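Beta-mannosidase (Trichoderma harzianum, PDB 4CVU) probably removes terminal beta-linked mannose residues by hydrolysis from the non-reducing ends of oligosaccharides, as a fungal member of glycoside hydrolase family 2. Local coordinates at residues His31-Tyr44 with Gln85-Leu97. Sequence-based numbering, arbitrary orientation.
With NAG (2-acetamido-2-deoxy-beta-D-glucopyranose), chain C.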
ATOM      1  N   HIS A  31     -20.258  32.270  18.846  1.00 57.83           N
ATOM      2  CA  HIS A  31     -20.167  31.493  17.602  1.00 56.39           C
ATOM      3  C   HIS A  31     -18.923  30.565  17.616  1.00 53.00           C
ATOM      4  O   HIS A  31     -17.782  31.041  17.563  1.00 52.90           O
ATOM      5  CB  HIS A  31     -20.076  32.442  16.406  1.00 56.80           C
ATOM      6  CG  HIS A  31     -21.352  33.162  16.103  1.00 61.73           C
ATOM      7  ND1 HIS A  31     -21.845  34.170  16.901  1.00 61.87           N
ATOM      8  CD2 HIS A  31     -22.224  33.045  15.064  1.00 64.82           C
ATOM      9  CE1 HIS A  31     -22.971  34.634  16.383  1.00 62.55           C
ATOM     10  NE2 HIS A  31     -23.227  33.966  15.272  1.00 64.64           N
ATOM     11  N   ASP A  32     -19.150  29.258  17.687  1.00 49.25           N
ATOM     12  CA  ASP A  32     -18.081  28.274  17.620  1.00 48.46           C
ATOM     13  C   ASP A  32     -17.539  28.285  16.202  1.00 46.98           C
ATOM     14  O   ASP A  32     -18.283  28.119  15.247  1.00 49.11           O
ATOM     15  CB  ASP A  32     -18.596  26.880  18.013  1.00 48.07           C
ATOM     16  CG  ASP A  32     -17.467  25.814  18.122  1.00 47.36           C
ATOM     17  OD1 ASP A  32     -16.363  25.984  17.595  1.00 50.01           O
ATOM     18  OD2 ASP A  32     -17.679  24.759  18.707  1.00 46.87           O
ATOM     19  N   LEU A  33     -16.235  28.504  16.055  1.00 46.64           N
ATOM     20  CA  LEU A  33     -15.611  28.513  14.724  1.00 45.91           C
ATOM     21  C   LEU A  33     -15.696  27.170  13.978  1.00 45.24           C
ATOM     22  O   LEU A  33     -15.556  27.136  12.755  1.00 45.18           O
ATOM     23  CB  LEU A  33     -14.171  29.014  14.807  1.00 45.75           C
ATOM     24  CG  LEU A  33     -14.051  30.512  15.126  1.00 45.90           C
ATOM     25  CD1 LEU A  33     -12.598  30.935  15.105  1.00 46.19           C
ATOM     26  CD2 LEU A  33     -14.838  31.412  14.163  1.00 46.95           C
ATOM     27  N   ALA A  34     -15.972  26.083  14.698  1.00 44.39           N
ATOM     28  CA  ALA A  34     -16.178  24.787  14.089  1.00 44.62           C
ATOM     29  C   ALA A  34     -17.414  24.726  13.212  1.00 46.38           C
ATOM     30  O   ALA A  34     -17.458  23.937  12.274  1.00 44.72           O
ATOM     31  CB  ALA A  34     -16.274  23.700  15.156  1.00 45.53           C
ATOM     32  N   LEU A  35     -18.425  25.519  13.533  1.00 47.53           N
ATOM     33  CA  LEU A  35     -19.697  25.491  12.806  1.00 48.26           C
ATOM     34  C   LEU A  35     -19.675  26.453  11.646  1.00 50.88           C
ATOM     35  O   LEU A  35     -20.636  26.514  10.889  1.00 54.08           O
ATOM     36  CB  LEU A  35     -20.859  25.817  13.756  1.00 50.48           C
ATOM     37  CG  LEU A  35     -20.958  24.859  14.961  1.00 50.18           C
ATOM     38  CD1 LEU A  35     -22.038  25.296  15.945  1.00 51.61           C
ATOM     39  CD2 LEU A  35     -21.191  23.427  14.512  1.00 52.11           C
ATOM     40  N   GLN A  36     -18.594  27.229  11.510  1.00 51.30           N
ATOM     41  CA  GLN A  36     -18.436  28.123  10.374  1.00 51.44           C
ATOM     42  C   GLN A  36     -17.862  27.332   9.214  1.00 52.88           C
ATOM     43  O   GLN A  36     -17.384  26.218   9.386  1.00 52.96           O
ATOM     44  CB  GLN A  36     -17.527  29.293  10.719  1.00 52.77           C
ATOM     45  CG  GLN A  36     -18.119  30.238  11.755  1.00 52.14           C
ATOM     46  CD  GLN A  36     -19.447  30.838  11.320  1.00 52.54           C
ATOM     47  OE1 GLN A  36     -19.584  31.303  10.193  1.00 53.62           O
ATOM     48  NE2 GLN A  36     -20.429  30.834  12.217  1.00 52.99           N
ATOM     49  N   LYS A  37     -17.883  27.923   8.036  1.00 52.98           N
ATOM     50  CA  LYS A  37     -17.507  27.216   6.829  1.00 53.43           C
ATOM     51  C   LYS A  37     -16.121  27.689   6.337  1.00 50.83           C
ATOM     52  O   LYS A  37     -15.929  28.878   6.060  1.00 50.19           O
ATOM     53  CB  LYS A  37     -18.627  27.413   5.795  1.00 56.86           C
ATOM     54  CG  LYS A  37     -18.256  27.118   4.349  1.00 61.73           C
ATOM     55  CD  LYS A  37     -18.551  25.708   3.888  1.00 63.02           C
ATOM     56  CE  LYS A  37     -18.298  25.560   2.386  1.00 65.77           C
ATOM     57  NZ  LYS A  37     -19.340  26.246   1.556  1.00 68.45           N
ATOM     58  N   TRP A  38     -15.173  26.755   6.248  1.00 46.42           N
ATOM     59  CA  TRP A  38     -13.765  27.071   5.952  1.00 46.08           C
ATOM     60  C   TRP A  38     -13.260  26.559   4.586  1.00 45.08           C
ATOM     61  O   TRP A  38     -13.580  25.440   4.161  1.00 44.81           O
ATOM     62  CB  TRP A  38     -12.859  26.501   7.074  1.00 44.92           C
ATOM     63  CG  TRP A  38     -13.097  27.188   8.377  1.00 44.42           C
ATOM     64  CD1 TRP A  38     -13.929  26.783   9.366  1.00 43.58           C
ATOM     65  CD2 TRP A  38     -12.521  28.418   8.809  1.00 43.29           C
ATOM     66  NE1 TRP A  38     -13.906  27.674  10.384  1.00 44.89           N
ATOM     67  CE2 TRP A  38     -13.070  28.709  10.064  1.00 44.00           C
ATOM     68  CE3 TRP A  38     -11.599  29.312   8.247  1.00 44.44           C
ATOM     69  CZ2 TRP A  38     -12.716  29.850  10.801  1.00 44.43           C
ATOM     70  CZ3 TRP A  38     -11.258  30.454   8.964  1.00 44.15           C
ATOM     71  CH2 TRP A  38     -11.810  30.707  10.238  1.00 43.89           C
ATOM     72  N   THR A  39     -12.426  27.365   3.945  1.00 44.83           N
ATOM     73  CA  THR A  39     -11.702  26.994   2.749  1.00 46.00           C
ATOM     74  C   THR A  39     -10.211  27.169   2.989  1.00 46.71           C
ATOM     75  O   THR A  39      -9.780  28.134   3.620  1.00 50.13           O
ATOM     76  CB  THR A  39     -12.126  27.844   1.539  1.00 47.87           C
ATOM     77  OG1 THR A  39     -13.522  27.668   1.315  1.00 49.46           O
ATOM     78  CG2 THR A  39     -11.399  27.419   0.272  1.00 48.42           C
ATOM     79  N   VAL A  40      -9.413  26.235   2.487  1.00 45.69           N
ATOM     80  CA  VAL A  40      -7.954  26.301   2.651  1.00 44.26           C
ATOM     81  C   VAL A  40      -7.291  26.517   1.308  1.00 44.62           C
ATOM     82  O   VAL A  40      -7.568  25.775   0.361  1.00 44.25           O
ATOM     83  CB  VAL A  40      -7.408  25.018   3.270  1.00 45.03           C
ATOM     84  CG1 VAL A  40      -5.875  25.017   3.281  1.00 44.64           C
ATOM     85  CG2 VAL A  40      -7.959  24.867   4.696  1.00 45.22           C
ATOM     86  N   THR A  41      -6.409  27.515   1.244  1.00 42.87           N
ATOM     87  CA  THR A  41      -5.679  27.838   0.019  1.00 45.79           C
ATOM     88  C   THR A  41      -4.183  27.866   0.302  1.00 45.84           C
ATOM     89  O   THR A  41      -3.770  28.232   1.395  1.00 44.64           O
ATOM     90  CB  THR A  41      -6.056  29.219  -0.558  1.00 46.11           C
ATOM     91  OG1 THR A  41      -6.017  30.196   0.485  1.00 46.37           O
ATOM     92  CG2 THR A  41      -7.464  29.194  -1.181  1.00 48.11           C
ATOM     93  N   ASN A  42      -3.391  27.512  -0.705  1.00 45.02           N
ATOM     94  CA  ASN A  42      -1.954  27.504  -0.559  1.00 45.21           C
ATOM     95  C   ASN A  42      -1.377  28.884  -0.817  1.00 49.03           C
ATOM     96  O   ASN A  42      -2.112  29.872  -0.899  1.00 48.30           O
ATOM     97  CB  ASN A  42      -1.345  26.426  -1.450  1.00 46.15           C
ATOM     98  CG  ASN A  42      -1.354  26.785  -2.920  1.00 45.76           C
ATOM     99  OD1 ASN A  42      -2.342  27.307  -3.454  1.00 44.28           O
ATOM    100  ND2 ASN A  42      -0.261  26.428  -3.604  1.00 46.27           N
ATOM    101  N   GLU A  43      -0.056  28.973  -0.912  1.00 49.18           N
ATOM    102  CA  GLU A  43       0.605  30.248  -1.138  1.00 49.82           C
ATOM    103  C   GLU A  43       0.558  30.719  -2.595  1.00 51.20           C
ATOM    104  O   GLU A  43       0.498  31.919  -2.853  1.00 52.16           O
ATOM    105  CB  GLU A  43       2.068  30.146  -0.682  1.00 49.40           C
ATOM    106  CG  GLU A  43       2.797  31.468  -0.688  1.00 50.25           C
ATOM    107  CD  GLU A  43       4.164  31.396  -0.019  1.00 50.64           C
ATOM    108  OE1 GLU A  43       4.421  30.504   0.840  1.00 45.78           O
ATOM    109  OE2 GLU A  43       4.990  32.251  -0.353  1.00 49.82           O
ATOM    110  N   TYR A  44       0.582  29.795  -3.542  1.00 50.89           N
ATOM    111  CA  TYR A  44       0.746  30.144  -4.940  1.00 52.83           C
ATOM    112  C   TYR A  44      -0.570  30.210  -5.733  1.00 55.06           C
ATOM    113  O   TYR A  44      -0.556  30.221  -6.952  1.00 58.67           O
ATOM    114  CB  TYR A  44       1.807  29.214  -5.572  1.00 52.33           C
ATOM    115  CG  TYR A  44       3.068  29.166  -4.711  1.00 53.46           C
ATOM    116  CD1 TYR A  44       3.815  30.324  -4.469  1.00 52.47           C
ATOM    117  CD2 TYR A  44       3.479  27.991  -4.100  1.00 50.76           C
ATOM    118  CE1 TYR A  44       4.940  30.301  -3.664  1.00 53.40           C
ATOM    119  CE2 TYR A  44       4.610  27.960  -3.300  1.00 52.80           C
ATOM    120  CZ  TYR A  44       5.341  29.119  -3.086  1.00 52.23           C
ATOM    121  OH  TYR A  44       6.448  29.090  -2.278  1.00 51.68           O
ATOM    122  N   GLN A  85       5.628  26.089   2.386  1.00 43.08           N
ATOM    123  CA  GLN A  85       4.793  27.236   2.005  1.00 44.88           C
ATOM    124  C   GLN A  85       3.692  27.633   2.998  1.00 45.47           C
ATOM    125  O   GLN A  85       3.392  26.910   3.912  1.00 43.35           O
ATOM    126  CB  GLN A  85       4.183  27.014   0.643  1.00 44.43           C
ATOM    127  CG  GLN A  85       3.087  25.994   0.639  1.00 42.73           C
ATOM    128  CD  GLN A  85       2.556  25.744  -0.751  1.00 42.99           C
ATOM    129  OE1 GLN A  85       1.816  26.532  -1.250  1.00 44.71           O
ATOM    130  NE2 GLN A  85       2.935  24.640  -1.358  1.00 43.80           N
ATOM    131  N   ASN A  86       3.113  28.812   2.812  1.00 45.05           N
ATOM    132  CA  ASN A  86       1.959  29.285   3.591  1.00 46.11           C
ATOM    133  C   ASN A  86       0.633  28.612   3.271  1.00 44.75           C
ATOM    134  O   ASN A  86       0.372  28.278   2.156  1.00 45.49           O
ATOM    135  CB  ASN A  86       1.725  30.789   3.434  1.00 47.92           C
ATOM    136  CG  ASN A  86       2.764  31.653   4.140  1.00 50.90           C
ATOM    137  OD1 ASN A  86       3.916  31.335   4.164  1.00 50.49           O
ATOM    138  ND2 ASN A  86       2.328  32.756   4.701  1.00 51.44           N
ATOM    139  N   TRP A  87      -0.202  28.443   4.268  1.00 42.85           N
ATOM    140  CA  TRP A  87      -1.566  27.958   4.086  1.00 42.53           C
ATOM    141  C   TRP A  87      -2.518  28.899   4.779  1.00 41.91           C
ATOM    142  O   TRP A  87      -2.329  29.240   5.918  1.00 42.53           O
ATOM    143  CB  TRP A  87      -1.723  26.515   4.649  1.00 41.20           C
ATOM    144  CG  TRP A  87      -0.895  25.593   3.858  1.00 41.19           C
ATOM    145  CD1 TRP A  87       0.427  25.305   4.075  1.00 39.98           C
ATOM    146  CD2 TRP A  87      -1.266  24.940   2.647  1.00 39.50           C
ATOM    147  NE1 TRP A  87       0.888  24.479   3.087  1.00 40.55           N
ATOM    148  CE2 TRP A  87      -0.130  24.239   2.193  1.00 40.68           C
ATOM    149  CE3 TRP A  87      -2.455  24.864   1.909  1.00 40.63           C
ATOM    150  CZ2 TRP A  87      -0.140  23.454   1.026  1.00 39.74           C
ATOM    151  CZ3 TRP A  87      -2.483  24.077   0.770  1.00 39.18           C
ATOM    152  CH2 TRP A  87      -1.326  23.376   0.336  1.00 40.45           C
ATOM    153  N   THR A  88      -3.580  29.283   4.100  1.00 42.96           N
ATOM    154  CA  THR A  88      -4.510  30.220   4.669  1.00 43.30           C
ATOM    155  C   THR A  88      -5.867  29.573   4.839  1.00 44.95           C
ATOM    156  O   THR A  88      -6.427  29.003   3.866  1.00 45.67           O
ATOM    157  CB  THR A  88      -4.596  31.513   3.806  1.00 44.36           C
ATOM    158  OG1 THR A  88      -3.330  32.188   3.838  1.00 43.69           O
ATOM    159  CG2 THR A  88      -5.689  32.439   4.297  1.00 44.27           C
ATOM    160  N   TYR A  89      -6.380  29.668   6.067  1.00 44.83           N
ATOM    161  CA  TYR A  89      -7.746  29.232   6.428  1.00 46.07           C
ATOM    162  C   TYR A  89      -8.691  30.436   6.335  1.00 49.01           C
ATOM    163  O   TYR A  89      -8.522  31.418   7.059  1.00 49.78           O
ATOM    164  CB  TYR A  89      -7.751  28.650   7.850  1.00 46.58           C
ATOM    165  CG  TYR A  89      -7.281  27.195   7.904  1.00 45.40           C
ATOM    166  CD1 TYR A  89      -5.949  26.862   7.691  1.00 43.50           C
ATOM    167  CD2 TYR A  89      -8.181  26.170   8.168  1.00 44.62           C
ATOM    168  CE1 TYR A  89      -5.536  25.540   7.715  1.00 43.86           C
ATOM    169  CE2 TYR A  89      -7.778  24.861   8.225  1.00 43.65           C
ATOM    170  CZ  TYR A  89      -6.458  24.532   7.990  1.00 44.91           C
ATOM    171  OH  TYR A  89      -6.080  23.182   8.013  1.00 41.39           O
ATOM    172  N   THR A  90      -9.683  30.370   5.451  1.00 50.06           N
ATOM    173  CA  THR A  90     -10.596  31.503   5.226  1.00 51.71           C
ATOM    174  C   THR A  90     -12.032  31.068   5.421  1.00 52.48           C
ATOM    175  O   THR A  90     -12.450  30.079   4.826  1.00 50.94           O
ATOM    176  CB  THR A  90     -10.451  32.021   3.788  1.00 51.46           C
ATOM    177  OG1 THR A  90      -9.093  32.405   3.587  1.00 52.67           O
ATOM    178  CG2 THR A  90     -11.383  33.217   3.521  1.00 51.92           C
ATOM    179  N   SER A  91     -12.783  31.827   6.226  1.00 53.47           N
ATOM    180  CA  SER A  91     -14.224  31.577   6.400  1.00 52.42           C
ATOM    181  C   SER A  91     -15.063  32.188   5.306  1.00 53.96           C
ATOM    182  O   SER A  91     -14.625  33.090   4.599  1.00 56.55           O
ATOM    183  CB  SER A  91     -14.740  32.127   7.740  1.00 52.40           C
ATOM    184  OG  SER A  91     -15.016  33.520   7.670  1.00 50.41           O
ATOM    185  N   LYS A  92     -16.290  31.697   5.191  1.00 55.89           N
ATOM    186  CA  LYS A  92     -17.320  32.393   4.466  1.00 59.19           C
ATOM    187  C   LYS A  92     -17.730  33.573   5.354  1.00 59.86           C
ATOM    188  O   LYS A  92     -17.471  33.556   6.568  1.00 61.58           O
ATOM    189  CB  LYS A  92     -18.527  31.497   4.221  1.00 56.73           C
ATOM    190  CG  LYS A  92     -18.237  30.277   3.382  1.00 60.10           C
ATOM    191  CD  LYS A  92     -17.778  30.652   1.984  1.00 62.03           C
ATOM    192  CE  LYS A  92     -18.097  29.546   0.995  1.00 63.45           C
ATOM    193  NZ  LYS A  92     -17.595  29.900  -0.356  1.00 63.51           N
ATOM    194  N   PRO A  93     -18.367  34.592   4.759  1.00 61.37           N
ATOM    195  CA  PRO A  93     -18.880  35.696   5.565  1.00 61.95           C
ATOM    196  C   PRO A  93     -19.660  35.181   6.773  1.00 62.73           C
ATOM    197  O   PRO A  93     -20.550  34.338   6.602  1.00 60.95           O
ATOM    198  CB  PRO A  93     -19.776  36.440   4.579  1.00 62.75           C
ATOM    199  CG  PRO A  93     -19.082  36.264   3.272  1.00 64.25           C
ATOM    200  CD  PRO A  93     -18.458  34.878   3.315  1.00 62.65           C
ATOM    201  N   ILE A  94     -19.292  35.660   7.976  1.00 61.59           N
ATOM    202  CA  ILE A  94     -19.896  35.205   9.240  1.00 59.13           C
ATOM    203  C   ILE A  94     -21.186  35.976   9.486  1.00 60.93           C
ATOM    204  O   ILE A  94     -21.181  37.205   9.539  1.00 61.59           O
ATOM    205  CB  ILE A  94     -18.941  35.393  10.449  1.00 60.54           C
ATOM    206  CG1 ILE A  94     -17.616  34.662  10.210  1.00 61.03           C
ATOM    207  CG2 ILE A  94     -19.583  34.884  11.738  1.00 60.80           C
ATOM    208  CD1 ILE A  94     -16.613  34.802  11.334  1.00 60.98           C
ATOM    209  N   SER A  95     -22.288  35.261   9.637  1.00 58.41           N
ATOM    210  CA  SER A  95     -23.583  35.894   9.838  1.00 60.29           C
ATOM    211  C   SER A  95     -23.959  35.897  11.323  1.00 60.57           C
ATOM    212  O   SER A  95     -23.320  35.225  12.139  1.00 61.17           O
ATOM    213  CB  SER A  95     -24.632  35.128   9.062  1.00 59.75           C
ATOM    214  OG  SER A  95     -24.768  33.853   9.627  1.00 58.56           O
ATOM    215  N   GLY A  96     -24.976  36.685  11.672  1.00 60.98           N
ATOM    216  CA  GLY A  96     -25.540  36.694  13.022  1.00 61.82           C
ATOM    217  C   GLY A  96     -24.798  37.461  14.118  1.00 61.16           C
ATOM    218  O   GLY A  96     -25.108  37.298  15.286  1.00 62.52           O
ATOM    219  N   LEU A  97     -23.809  38.276  13.773  1.00 60.90           N
ATOM    220  CA  LEU A  97     -23.140  39.106  14.788  1.00 61.79           C
ATOM    221  C   LEU A  97     -23.941  40.420  14.926  1.00 64.22           C
ATOM    222  O   LEU A  97     -24.406  40.968  13.929  1.00 63.42           O
ATOM    223  CB  LEU A  97     -21.674  39.403  14.419  1.00 59.49           C
ATOM    224  CG  LEU A  97     -20.735  38.197  14.183  1.00 59.78           C
ATOM    225  CD1 LEU A  97     -19.444  38.639  13.507  1.00 58.56           C
ATOM    226  CD2 LEU A  97     -20.424  37.479  15.482  1.00 59.30           C
TER
HETATM  227  C1  NAG C   1       3.131  33.688   5.379  1.00 43.62           C
HETATM  228  C2  NAG C   1       2.862  35.078   4.748  1.00 42.96           C
HETATM  229  C3  NAG C   1       3.577  36.166   5.535  1.00 46.56           C
HETATM  230  C4  NAG C   1       3.318  36.060   7.036  1.00 46.25           C
HETATM  231  C5  NAG C   1       3.494  34.606   7.545  1.00 45.64           C
HETATM  232  C6  NAG C   1       3.053  34.441   9.017  1.00 43.96           C
HETATM  233  C7  NAG C   1       2.418  35.040   2.364  1.00 41.57           C
HETATM  234  C8  NAG C   1       2.927  35.083   0.954  1.00 44.89           C
HETATM  235  N2  NAG C   1       3.299  35.121   3.357  1.00 42.27           N
HETATM  236  O3  NAG C   1       3.140  37.425   5.044  1.00 49.49           O
HETATM  237  O4  NAG C   1       4.245  36.907   7.699  1.00 47.98           O
HETATM  238  O5  NAG C   1       2.761  33.695   6.744  1.00 43.90           O
HETATM  239  O6  NAG C   1       1.645  34.516   9.162  1.00 41.16           O
HETATM  240  O7  NAG C   1       1.228  34.928   2.563  1.00 40.84           O
HETATM  241  O   HOH W   1     -18.594  30.797   7.734  1.00 47.78           O
HETATM  242  O   HOH W   2     -22.867  32.389  11.756  1.00 49.07           O
HETATM  243  O   HOH W   3     -14.513  29.621   3.116  1.00 55.87           O
HETATM  244  O   HOH W   4      -8.476  30.185   1.854  1.00 48.16           O
HETATM  245  O   HOH W   5      -1.524  30.889   2.044  1.00 49.46           O
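Val40 CG2 sits over the centre of one face of the Tyr89 ring, 3.6 Å from its centroid, while Val40 CG1 approaches Trp87 CE3. Asn42 CB lies on a face of Trp87, offset toward the rim, 3.4 Å from CZ3. Ser91 CB covers a face of Trp38, whose NE1 donates in the ring plane to Leu33 O (2.9 Å). These rings share one side of an antiparallel pair, strands 38-41 and 87-91, whose directions differ by 153°. Paired bonds at Thr39-Thr90 and Thr41-Thr88 set the register, within the six-stranded sheet of the galactose-binding-like domain; the threonines and bridging waters occupy the other side. Past the Thr41-Thr88 pair, Gln85 OE1 accepts two donors in its carbonyl plane, Asn42 ND2 and Glu43 N, each at 3.1 Å, and its NE2 bonds Trp81 O; Asn42 ND2 also bonds Asn46 OD1. A leucine here would probably leave Glu43 N and one Asn42 amide hydrogen without this acceptor, and the loop at Asn42-Glu43 less firmly held. With CG anti to the backbone N (chi1 -172°), Glu43 extends OE1 to Asn86 N (2.9 Å, 172° at the hydrogen); Arg161 makes a salt bridge to the same oxygen. Asn86 ND2, bonded to NAG C1, also donates to Asn155 OD1, and Glu43 OE2 lies 3.7 Å from NAG C8.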